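Local coordinates for heme-binding protein A / AI-2 binding protein A (PDB 6OFQ), which probably captures short peptides in the periplasm as a type II binding protein and hands them to an ABC transporter, at residues A[64-69]-A[92-97]; A[322-327]-A[499-504]; A[432-437]-A[482-487]. All coordinates share one frame; numbering follows the deposited sequence.

All three contacts are buried, yet their chemistry follows their place in the fold. Contact 1 and contact 2 are apolar: the first joins two strands of one antiparallel sheet across the strand between them, and the second seats a helix on a strand of the large mixed sheet. They lie on opposite sides of the chain's centre. Contact 3 mixes a CH-pi contact of proline on tyrosine with a water bridge and charged neighbours, where the start of one helix meets another. Its helix 477-494 is followed in the chain by strand 497-510 of contact 2, inside whose chain loop it is nested. Contact 3 also touches contact 1 directly, Phe68 CZ lying 3.5 Å from Ile432 CG2.

Contact 1: A[64-69]-A[92-97]; sequences TLVQFK and YTFHLR
Leu65 reaches across to Phe94 and Leu96 at once, one methyl for each. Its CD2 meets Leu96 CD2 methyl to methyl at 3.7 Å, the two side chains crossing at a slant, while CD1 lies over one face of the Phe94 ring, with Leu65 CD1 at 4.5 Å from Phe94 CG. With CG anti to the carbonyl carbon (chi1 -70°) and its CB directed at the other segment, Leu65 brings its fork between the two neighbours. The CB of Leu96 does not point at Leu65, and the far end of the side chain closes the gap.

Val66 approaches from another direction. Its side chain stands at about a right angle to that of Phe94, and Val66 CG1 comes within 4.0 Å of Phe94 CE1, obliquely to the ring.

The backbones remain well apart, Leu65 CA and Leu96 CA being 7.9 Å from each other, because strands 66-68 and 91-96 are not neighbours in the sheet. In this antiparallel sheet of five strands, strand 75-85 runs between them, and Leu65 is hydrogen-bonded through its backbone to Ala80 of that middle strand. The apolar side chains therefore meet over the middle strand, where Phe94 also touches Ala80. Helix 116-127 covers the same ground, with Val119 against both Leu65 and Leu96.

The turn into strand 66-68 is held from within. Thr64 OG1 donates to Val66 O at 2.7 Å, tilted 28° from the carbonyl plane, which spans Leu65 and ties together the two residues that flank it. Phe94 also has an aromatic neighbour on the middle strand, Trp83, whose ring meets its own with the planes inclined at about 40°.

Contact 2: A[322-327]-A[499-504]; sequences DYIKVI and PLAYPY
Tyr323 extends its ring from helix 320-328 so that Leu500 of strand 497-510 can lie against it. The ring gets there by a fully extended first torsion: CG is opposite the backbone N (chi1 -177°), and the second torsion turns the ring plane roughly perpendicular to the plane of CA, CB and CG. Leu500 answers with its forked end. Leu500 CD2 sits over one face, 4.2 Å above the plane of the Tyr323 ring and offset toward the rim, whereas CD1 reaches the phenolic end, 3.8 Å from Tyr323 OH. The opposite face carries Ile327 CG1, one turn on in the same helix and 3.5 Å above that plane, so the ring is filled in from both sides. Phe390 adds an edge-to-face partner, and Phe425 touches both Tyr323 and Leu500.

Ile324 makes the second point of contact. Its CB does not aim at the strand, but an extended chi2 of 170° carries the chain outward, bringing CD1 to 4.1 Å from Leu500 O; Ile324 CG1 meanwhile lies 4.2 Å from Ala501 CB.

That Leu500 and Ala501, consecutive residues of a strand, both direct their CB atoms at the helix fits a classic beta bulge, in which the pair faces Ser294. Tyr502 then turns away, its hydroxyl bonded to Val336 and Asn337. Helix 320-328 thus packs on the mixed sheet that contains strands 292-298, 423-429 and 497-510. The axes of segments 322-327 and 499-503 approach to 8.8 Å, with 51° between their N-to-C directions.

Although Tyr323 OH and Leu500 O take part, they meet carbon atoms across the contact, which is otherwise apolar, so the fit probably rests on shape and exclusion of water, with the bulge and the Tyr323 rotamer helping to set the orientation.

Contact 3: A[432-437]-A[482-487]; sequences IADPDN and ALYLKA
The chain bends at Asp434 into helix 436-443 and comes nearest to helix 477-494 at Pro435 and Tyr484, whose CA atoms are 7.5 Å apart. Pro435 rests its CB over the centre of the Tyr484 ring, 3.8 Å from the centroid and 12° off the normal, a CH-pi contact; its CG spreads toward the CD2 side. Asp434 precedes the turn that leads into the helix and makes a capping bond: its OD1 accepts from Asp436 N at 2.9 Å through the anti lone pair. With its CG opposite the backbone N (chi1 -168°), the Asp434 carboxylate reaches forward to that N-H, its plane 88° from the tyrosine ring. Its other oxygen, OD2, forms a salt bridge with Arg480, which also donates to Tyr484 OH, so one guanidinium holds both segments. In the plane of the ring, at its edge, a water accepts from Tyr484 OH at 2.6 Å and donates to Asp436 OD2 at 2.7 Å. Lys472 forms a salt bridge with the same OD2 and probably steadies it. Leu468 and Ala471 of helix 462-473 pack against the tyrosine as well.

Contact 1: A[64-69]-A[92-97]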
loop_
_atom_site.group_PDB
_atom_site.type_symbol
_atom_site.label_atom_id
_atom_site.label_comp_id
_atom_site.label_asym_id
_atom_site.label_seq_id
_atom_site.Cartn_x
_atom_site.Cartn_y
_atom_site.Cartn_z
ATOM N N THR A 64 11.282 0.525 -11.079
ATOM C CA THR A 64 12.145 0.086 -9.993
ATOM C C THR A 64 13.277 -0.804 -10.565
ATOM O O THR A 64 13.274 -1.133 -11.749
ATOM C CB THR A 64 11.327 -0.650 -8.905
ATOM O OG1 THR A 64 10.307 -1.437 -9.519
ATOM C CG2 THR A 64 10.645 0.345 -7.931
ATOM N N LEU A 65 14.193 -1.243 -9.696
ATOM C CA LEU A 65 15.284 -2.133 -10.168
ATOM C C LEU A 65 14.789 -3.504 -10.649
ATOM O O LEU A 65 15.216 -4.056 -11.676
ATOM C CB LEU A 65 16.327 -2.303 -9.085
ATOM C CG LEU A 65 17.176 -1.059 -8.782
ATOM C CD1 LEU A 65 18.052 -1.402 -7.585
ATOM C CD2 LEU A 65 18.116 -0.758 -9.958
ATOM N N VAL A 66 13.847 -4.046 -9.881
ATOM C CA VAL A 66 13.105 -5.249 -10.201
ATOM C C VAL A 66 11.627 -4.951 -10.150
ATOM O O VAL A 66 11.271 -3.931 -9.537
ATOM C CB VAL A 66 13.464 -6.427 -9.246
ATOM C CG1 VAL A 66 14.995 -6.627 -9.249
ATOM C CG2 VAL A 66 12.944 -6.202 -7.825
ATOM N N GLN A 67 10.764 -5.721 -10.779
ATOM C CA GLN A 67 9.355 -5.443 -10.748
ATOM C C GLN A 67 8.551 -6.699 -10.557
ATOM O O GLN A 67 9.119 -7.808 -10.679
ATOM C CB GLN A 67 8.867 -4.709 -11.986
ATOM C CG GLN A 67 8.996 -5.517 -13.263
ATOM C CD GLN A 67 8.750 -4.702 -14.516
ATOM O OE1 GLN A 67 9.045 -3.518 -14.605
ATOM N NE2 GLN A 67 8.299 -5.371 -15.560
ATOM N N PHE A 68 7.236 -6.600 -10.397
ATOM C CA PHE A 68 6.377 -7.798 -10.226
ATOM C C PHE A 68 5.672 -8.067 -11.533
ATOM O O PHE A 68 5.009 -7.189 -12.121
ATOM C CB PHE A 68 5.432 -7.575 -9.046
ATOM C CG PHE A 68 6.220 -7.453 -7.786
ATOM C CD1 PHE A 68 6.722 -8.603 -7.172
ATOM C CD2 PHE A 68 6.436 -6.234 -7.223
ATOM C CE1 PHE A 68 7.517 -8.468 -6.041
ATOM C CE2 PHE A 68 7.230 -6.106 -6.100
ATOM C CZ PHE A 68 7.828 -7.210 -5.551
ATOM N N LYS A 69 5.783 -9.279 -12.040
ATOM C CA LYS A 69 5.136 -9.595 -13.304
ATOM C C LYS A 69 3.609 -9.367 -13.177
ATOM O O LYS A 69 2.988 -9.777 -12.206
ATOM C CB LYS A 69 5.408 -11.072 -13.609
ATOM C CG LYS A 69 4.616 -11.588 -14.798
ATOM C CD LYS A 69 5.081 -12.967 -15.203
ATOM C CE LYS A 69 4.167 -13.513 -16.273
ATOM N NZ LYS A 69 4.597 -14.919 -16.538
ATOM N N TYR A 92 24.497 -7.659 -2.948
ATOM C CA TYR A 92 23.628 -7.723 -4.127
ATOM C C TYR A 92 24.174 -6.828 -5.215
ATOM O O TYR A 92 24.337 -5.641 -4.989
ATOM C CB TYR A 92 22.193 -7.223 -3.850
ATOM C CG TYR A 92 21.397 -8.066 -2.901
ATOM C CD1 TYR A 92 21.745 -8.260 -1.576
ATOM C CD2 TYR A 92 20.189 -8.620 -3.318
ATOM C CE1 TYR A 92 20.959 -9.004 -0.728
ATOM C CE2 TYR A 92 19.394 -9.344 -2.448
ATOM C CZ TYR A 92 19.766 -9.521 -1.162
ATOM O OH TYR A 92 19.015 -10.277 -0.284
ATOM N N THR A 93 24.539 -7.407 -6.361
ATOM C CA THR A 93 25.084 -6.620 -7.467
ATOM C C THR A 93 24.080 -6.626 -8.632
ATOM O O THR A 93 23.674 -7.682 -9.091
ATOM C CB THR A 93 26.407 -7.217 -7.974
ATOM O OG1 THR A 93 27.349 -7.294 -6.893
ATOM C CG2 THR A 93 27.015 -6.305 -8.987
ATOM N N PHE A 94 23.652 -5.413 -9.008
ATOM C CA PHE A 94 22.648 -5.212 -10.071
ATOM C C PHE A 94 23.298 -4.642 -11.321
ATOM O O PHE A 94 24.043 -3.667 -11.263
ATOM C CB PHE A 94 21.537 -4.256 -9.594
ATOM C CG PHE A 94 20.658 -4.897 -8.548
ATOM C CD1 PHE A 94 19.520 -5.637 -8.883
ATOM C CD2 PHE A 94 20.973 -4.760 -7.200
ATOM C CE1 PHE A 94 18.774 -6.288 -7.926
ATOM C CE2 PHE A 94 20.231 -5.384 -6.215
ATOM C CZ PHE A 94 19.160 -6.163 -6.609
ATOM N N HIS A 95 23.010 -5.323 -12.423
ATOM C CA HIS A 95 23.461 -4.897 -13.725
ATOM C C HIS A 95 22.316 -4.101 -14.350
ATOM O O HIS A 95 21.254 -4.662 -14.587
ATOM C CB HIS A 95 23.837 -6.161 -14.545
ATOM C CG HIS A 95 24.786 -7.094 -13.824
ATOM N ND1 HIS A 95 26.121 -6.773 -13.733
ATOM C CD2 HIS A 95 24.608 -8.156 -12.995
ATOM C CE1 HIS A 95 26.737 -7.652 -12.956
ATOM N NE2 HIS A 95 25.845 -8.511 -12.499
ATOM N N LEU A 96 22.556 -2.843 -14.681
ATOM C CA LEU A 96 21.507 -1.922 -15.047
ATOM C C LEU A 96 21.284 -2.022 -16.552
ATOM O O LEU A 96 22.236 -2.223 -17.368
ATOM C CB LEU A 96 21.828 -0.525 -14.584
ATOM C CG LEU A 96 22.125 -0.297 -13.100
ATOM C CD1 LEU A 96 22.334 1.161 -12.858
ATOM C CD2 LEU A 96 20.975 -0.839 -12.242
ATOM N N ARG A 97 20.019 -1.874 -16.938
ATOM C CA ARG A 97 19.609 -1.805 -18.330
ATOM C C ARG A 97 20.163 -0.548 -18.997
ATOM O O ARG A 97 20.103 0.539 -18.387
ATOM C CB ARG A 97 18.059 -1.735 -18.387
ATOM C CG ARG A 97 17.453 -2.059 -19.744
ATOM C CD ARG A 97 15.924 -2.079 -19.586
ATOM N NE ARG A 97 15.484 -3.195 -18.750
ATOM C CZ ARG A 97 15.228 -4.432 -19.135
ATOM N NH1 ARG A 97 15.421 -4.869 -20.381
ATOM N NH2 ARG A 97 14.891 -5.353 -18.214
#

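Contact 2: A[322-327]-A[499-504]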
loop_
_atom_site.group_PDB
_atom_site.type_symbol
_atom_site.label_atom_id
_atom_site.label_comp_id
_atom_site.label_asym_id
_atom_site.label_seq_id
_atom_site.Cartn_x
_atom_site.Cartn_y
_atom_site.Cartn_z
ATOM N N ASP A 322 -21.215 -10.461 11.651
ATOM C CA ASP A 322 -22.258 -9.480 11.339
ATOM C C ASP A 322 -21.717 -8.267 10.606
ATOM O O ASP A 322 -22.288 -7.731 9.656
ATOM C CB ASP A 322 -22.942 -9.073 12.638
ATOM C CG ASP A 322 -24.233 -8.346 12.405
ATOM O OD1 ASP A 322 -25.062 -8.945 11.686
ATOM O OD2 ASP A 322 -24.454 -7.303 13.037
ATOM N N TYR A 323 -20.529 -7.816 11.027
ATOM C CA TYR A 323 -19.870 -6.732 10.337
ATOM C C TYR A 323 -19.627 -7.049 8.861
ATOM O O TYR A 323 -19.856 -6.173 7.997
ATOM C CB TYR A 323 -18.569 -6.394 11.077
ATOM C CG TYR A 323 -17.775 -5.220 10.544
ATOM C CD1 TYR A 323 -18.000 -3.961 10.978
ATOM C CD2 TYR A 323 -16.741 -5.374 9.657
ATOM C CE1 TYR A 323 -17.328 -2.873 10.471
ATOM C CE2 TYR A 323 -15.997 -4.308 9.221
ATOM C CZ TYR A 323 -16.278 -3.043 9.612
ATOM O OH TYR A 323 -15.561 -1.977 9.110
ATOM N N ILE A 324 -19.128 -8.224 8.563
ATOM C CA ILE A 324 -18.927 -8.635 7.207
ATOM C C ILE A 324 -20.224 -8.643 6.382
ATOM O O ILE A 324 -20.206 -8.223 5.240
ATOM C CB ILE A 324 -18.090 -9.907 7.138
ATOM C CG1 ILE A 324 -16.663 -9.496 7.591
ATOM C CG2 ILE A 324 -18.178 -10.630 5.791
ATOM C CD1 ILE A 324 -15.815 -10.728 7.797
ATOM N N LYS A 325 -21.297 -9.139 6.984
ATOM C CA LYS A 325 -22.603 -9.022 6.318
ATOM C C LYS A 325 -23.064 -7.604 6.035
ATOM O O LYS A 325 -23.424 -7.297 4.896
ATOM C CB LYS A 325 -23.622 -9.776 7.183
ATOM C CG LYS A 325 -23.413 -11.267 7.143
ATOM C CD LYS A 325 -24.395 -12.146 7.909
ATOM C CE LYS A 325 -23.895 -13.585 7.802
ATOM N NZ LYS A 325 -24.862 -14.630 8.240
ATOM N N VAL A 326 -23.006 -6.717 7.032
ATOM C CA VAL A 326 -23.424 -5.330 6.896
ATOM C C VAL A 326 -22.570 -4.438 6.042
ATOM O O VAL A 326 -23.070 -3.626 5.255
ATOM C CB VAL A 326 -23.532 -4.635 8.275
ATOM C CG1 VAL A 326 -23.894 -3.157 8.159
ATOM C CG2 VAL A 326 -24.617 -5.369 9.021
ATOM N N ILE A 327 -21.273 -4.466 6.309
ATOM C CA ILE A 327 -20.372 -3.553 5.691
ATOM C C ILE A 327 -19.981 -4.125 4.355
ATOM O O ILE A 327 -19.764 -3.370 3.422
ATOM C CB ILE A 327 -19.086 -3.242 6.496
ATOM C CG1 ILE A 327 -19.359 -2.376 7.717
ATOM C CG2 ILE A 327 -17.995 -2.576 5.653
ATOM C CD1 ILE A 327 -20.725 -2.427 8.363
ATOM N N PRO A 499 -8.883 -7.089 14.586
ATOM C CA PRO A 499 -8.943 -7.583 13.191
ATOM C C PRO A 499 -10.389 -7.569 12.699
ATOM O O PRO A 499 -11.308 -7.956 13.444
ATOM C CB PRO A 499 -8.422 -9.005 13.262
ATOM C CG PRO A 499 -8.382 -9.366 14.672
ATOM C CD PRO A 499 -8.424 -8.147 15.514
ATOM N N LEU A 500 -10.618 -7.094 11.471
ATOM C CA LEU A 500 -12.014 -7.089 10.966
ATOM C C LEU A 500 -12.098 -8.041 9.765
ATOM O O LEU A 500 -12.684 -9.142 9.854
ATOM C CB LEU A 500 -12.438 -5.665 10.609
ATOM C CG LEU A 500 -12.558 -4.728 11.803
ATOM C CD1 LEU A 500 -12.755 -3.349 11.278
ATOM C CD2 LEU A 500 -13.709 -5.143 12.696
ATOM N N ALA A 501 -11.492 -7.690 8.633
ATOM C CA ALA A 501 -11.737 -8.481 7.418
ATOM C C ALA A 501 -10.542 -8.548 6.501
ATOM O O ALA A 501 -9.685 -7.674 6.469
ATOM C CB ALA A 501 -12.869 -7.850 6.634
ATOM N N TYR A 502 -10.487 -9.615 5.692
ATOM C CA TYR A 502 -9.744 -9.689 4.450
ATOM C C TYR A 502 -10.765 -9.385 3.352
ATOM O O TYR A 502 -11.429 -10.349 2.926
ATOM C CB TYR A 502 -9.093 -11.057 4.251
ATOM C CG TYR A 502 -8.245 -11.489 5.412
ATOM C CD1 TYR A 502 -7.214 -10.682 5.884
ATOM C CD2 TYR A 502 -8.505 -12.691 6.057
ATOM C CE1 TYR A 502 -6.479 -11.119 6.975
ATOM C CE2 TYR A 502 -7.802 -13.123 7.174
ATOM C CZ TYR A 502 -6.789 -12.297 7.651
ATOM O OH TYR A 502 -6.148 -12.702 8.778
ATOM N N PRO A 503 -10.871 -8.142 2.868
ATOM C CA PRO A 503 -11.894 -7.920 1.850
ATOM C C PRO A 503 -11.514 -8.580 0.552
ATOM O O PRO A 503 -10.328 -8.631 0.196
ATOM C CB PRO A 503 -11.893 -6.398 1.664
ATOM C CG PRO A 503 -11.272 -5.866 2.920
ATOM C CD PRO A 503 -10.239 -6.897 3.346
ATOM N N TYR A 504 -12.494 -9.091 -0.156
ATOM C CA TYR A 504 -12.229 -9.554 -1.498
ATOM C C TYR A 504 -11.895 -8.340 -2.378
ATOM O O TYR A 504 -12.335 -7.215 -2.082
ATOM C CB TYR A 504 -13.516 -10.166 -2.070
ATOM C CG TYR A 504 -13.996 -11.408 -1.406
ATOM C CD1 TYR A 504 -13.237 -12.161 -0.559
ATOM C CD2 TYR A 504 -15.278 -11.844 -1.691
ATOM C CE1 TYR A 504 -13.745 -13.314 0.036
ATOM C CE2 TYR A 504 -15.801 -12.980 -1.130
ATOM C CZ TYR A 504 -15.059 -13.677 -0.249
ATOM O OH TYR A 504 -15.593 -14.832 0.324
#

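Contact 3: A[432-437]-A[482-487]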
loop_
_atom_site.group_PDB
_atom_site.type_symbol
_atom_site.label_atom_id
_atom_site.label_comp_id
_atom_site.label_asym_id
_atom_site.label_seq_id
_atom_site.Cartn_x
_atom_site.Cartn_y
_atom_site.Cartn_z
ATOM N N ILE A 432 4.318 -6.855 -1.477
ATOM C CA ILE A 432 5.078 -8.068 -1.815
ATOM C C ILE A 432 4.343 -9.204 -1.110
ATOM O O ILE A 432 3.717 -8.980 -0.085
ATOM C CB ILE A 432 6.551 -7.917 -1.404
ATOM C CG1 ILE A 432 6.735 -7.935 0.103
ATOM C CG2 ILE A 432 7.161 -6.723 -2.125
ATOM C CD1 ILE A 432 8.186 -7.979 0.542
ATOM N N ALA A 433 4.519 -10.412 -1.644
ATOM C CA ALA A 433 3.888 -11.568 -0.993
ATOM C C ALA A 433 4.831 -12.165 0.052
ATOM O O ALA A 433 5.467 -13.199 -0.155
ATOM C CB ALA A 433 3.450 -12.612 -2.050
ATOM N N ASP A 434 4.931 -11.515 1.224
ATOM C CA ASP A 434 5.919 -11.892 2.219
ATOM C C ASP A 434 5.332 -11.355 3.511
ATOM O O ASP A 434 5.024 -10.166 3.643
ATOM C CB ASP A 434 7.278 -11.261 1.934
ATOM C CG ASP A 434 8.379 -11.860 2.789
ATOM O OD1 ASP A 434 8.305 -11.665 4.005
ATOM O OD2 ASP A 434 9.304 -12.475 2.188
ATOM N N PRO A 435 5.240 -12.180 4.551
ATOM C CA PRO A 435 4.765 -11.675 5.856
ATOM C C PRO A 435 5.488 -10.462 6.392
ATOM O O PRO A 435 4.879 -9.682 7.156
ATOM C CB PRO A 435 4.869 -12.903 6.786
ATOM C CG PRO A 435 4.771 -14.078 5.845
ATOM C CD PRO A 435 5.531 -13.637 4.645
ATOM N N ASP A 436 6.747 -10.310 6.049
ATOM C CA ASP A 436 7.487 -9.153 6.548
ATOM C C ASP A 436 6.816 -7.814 6.243
ATOM O O ASP A 436 6.825 -6.879 7.063
ATOM C CB ASP A 436 8.907 -9.152 5.973
ATOM C CG ASP A 436 9.785 -8.038 6.524
ATOM O OD1 ASP A 436 9.829 -6.996 5.838
ATOM O OD2 ASP A 436 10.451 -8.237 7.522
ATOM N N ASN A 437 6.187 -7.750 5.077
ATOM C CA ASN A 437 5.574 -6.504 4.543
ATOM C C ASN A 437 4.360 -6.098 5.400
ATOM O O ASN A 437 3.916 -4.934 5.259
ATOM C CB ASN A 437 5.226 -6.709 3.069
ATOM C CG ASN A 437 4.516 -5.512 2.425
ATOM O OD1 ASN A 437 3.332 -5.642 2.053
ATOM N ND2 ASN A 437 5.167 -4.393 2.276
ATOM N N ALA A 482 8.184 -20.970 10.438
ATOM C CA ALA A 482 8.097 -21.329 11.855
ATOM C C ALA A 482 8.168 -20.165 12.781
ATOM O O ALA A 482 7.416 -20.017 13.750
ATOM C CB ALA A 482 9.151 -22.394 12.192
ATOM N N LEU A 483 9.020 -19.203 12.435
ATOM C CA LEU A 483 9.151 -17.968 13.224
ATOM C C LEU A 483 7.905 -17.081 13.086
ATOM O O LEU A 483 7.427 -16.508 14.078
ATOM C CB LEU A 483 10.421 -17.216 12.808
ATOM C CG LEU A 483 11.741 -17.944 13.132
ATOM C CD1 LEU A 483 12.892 -17.456 12.232
ATOM C CD2 LEU A 483 12.082 -17.663 14.578
ATOM N N TYR A 484 7.389 -16.983 11.866
ATOM C CA TYR A 484 6.204 -16.148 11.696
ATOM C C TYR A 484 4.944 -16.740 12.342
ATOM O O TYR A 484 4.117 -15.986 12.891
ATOM C CB TYR A 484 5.908 -15.870 10.223
ATOM C CG TYR A 484 6.894 -14.928 9.575
ATOM C CD1 TYR A 484 7.231 -13.747 10.220
ATOM C CD2 TYR A 484 7.431 -15.198 8.347
ATOM C CE1 TYR A 484 8.122 -12.841 9.612
ATOM C CE2 TYR A 484 8.343 -14.335 7.783
ATOM C CZ TYR A 484 8.665 -13.124 8.378
ATOM O OH TYR A 484 9.594 -12.287 7.774
ATOM N N LEU A 485 4.877 -18.071 12.437
ATOM C CA LEU A 485 3.770 -18.706 13.149
ATOM C C LEU A 485 3.773 -18.262 14.604
ATOM O O LEU A 485 2.723 -17.936 15.191
ATOM C CB LEU A 485 3.800 -20.217 12.975
ATOM C CG LEU A 485 3.495 -20.793 11.620
ATOM C CD1 LEU A 485 3.771 -22.281 11.488
ATOM C CD2 LEU A 485 2.080 -20.539 11.176
ATOM N N LYS A 486 4.958 -18.291 15.215
ATOM C CA LYS A 486 5.078 -17.915 16.612
ATOM C C LYS A 486 4.783 -16.426 16.758
ATOM O O LYS A 486 4.115 -16.022 17.725
ATOM C CB LYS A 486 6.477 -18.241 17.193
ATOM C CG LYS A 486 6.838 -19.713 17.239
ATOM C CD LYS A 486 8.272 -19.975 17.690
ATOM C CE LYS A 486 8.511 -21.478 17.513
ATOM N NZ LYS A 486 9.982 -21.698 17.439
ATOM N N ALA A 487 5.283 -15.594 15.840
ATOM C CA ALA A 487 4.980 -14.180 15.935
ATOM C C ALA A 487 3.462 -13.925 15.941
ATOM O O ALA A 487 2.952 -13.054 16.657
ATOM C CB ALA A 487 5.705 -13.383 14.858
HETATM O O HOH W 1 10.141 -10.244 9.288
#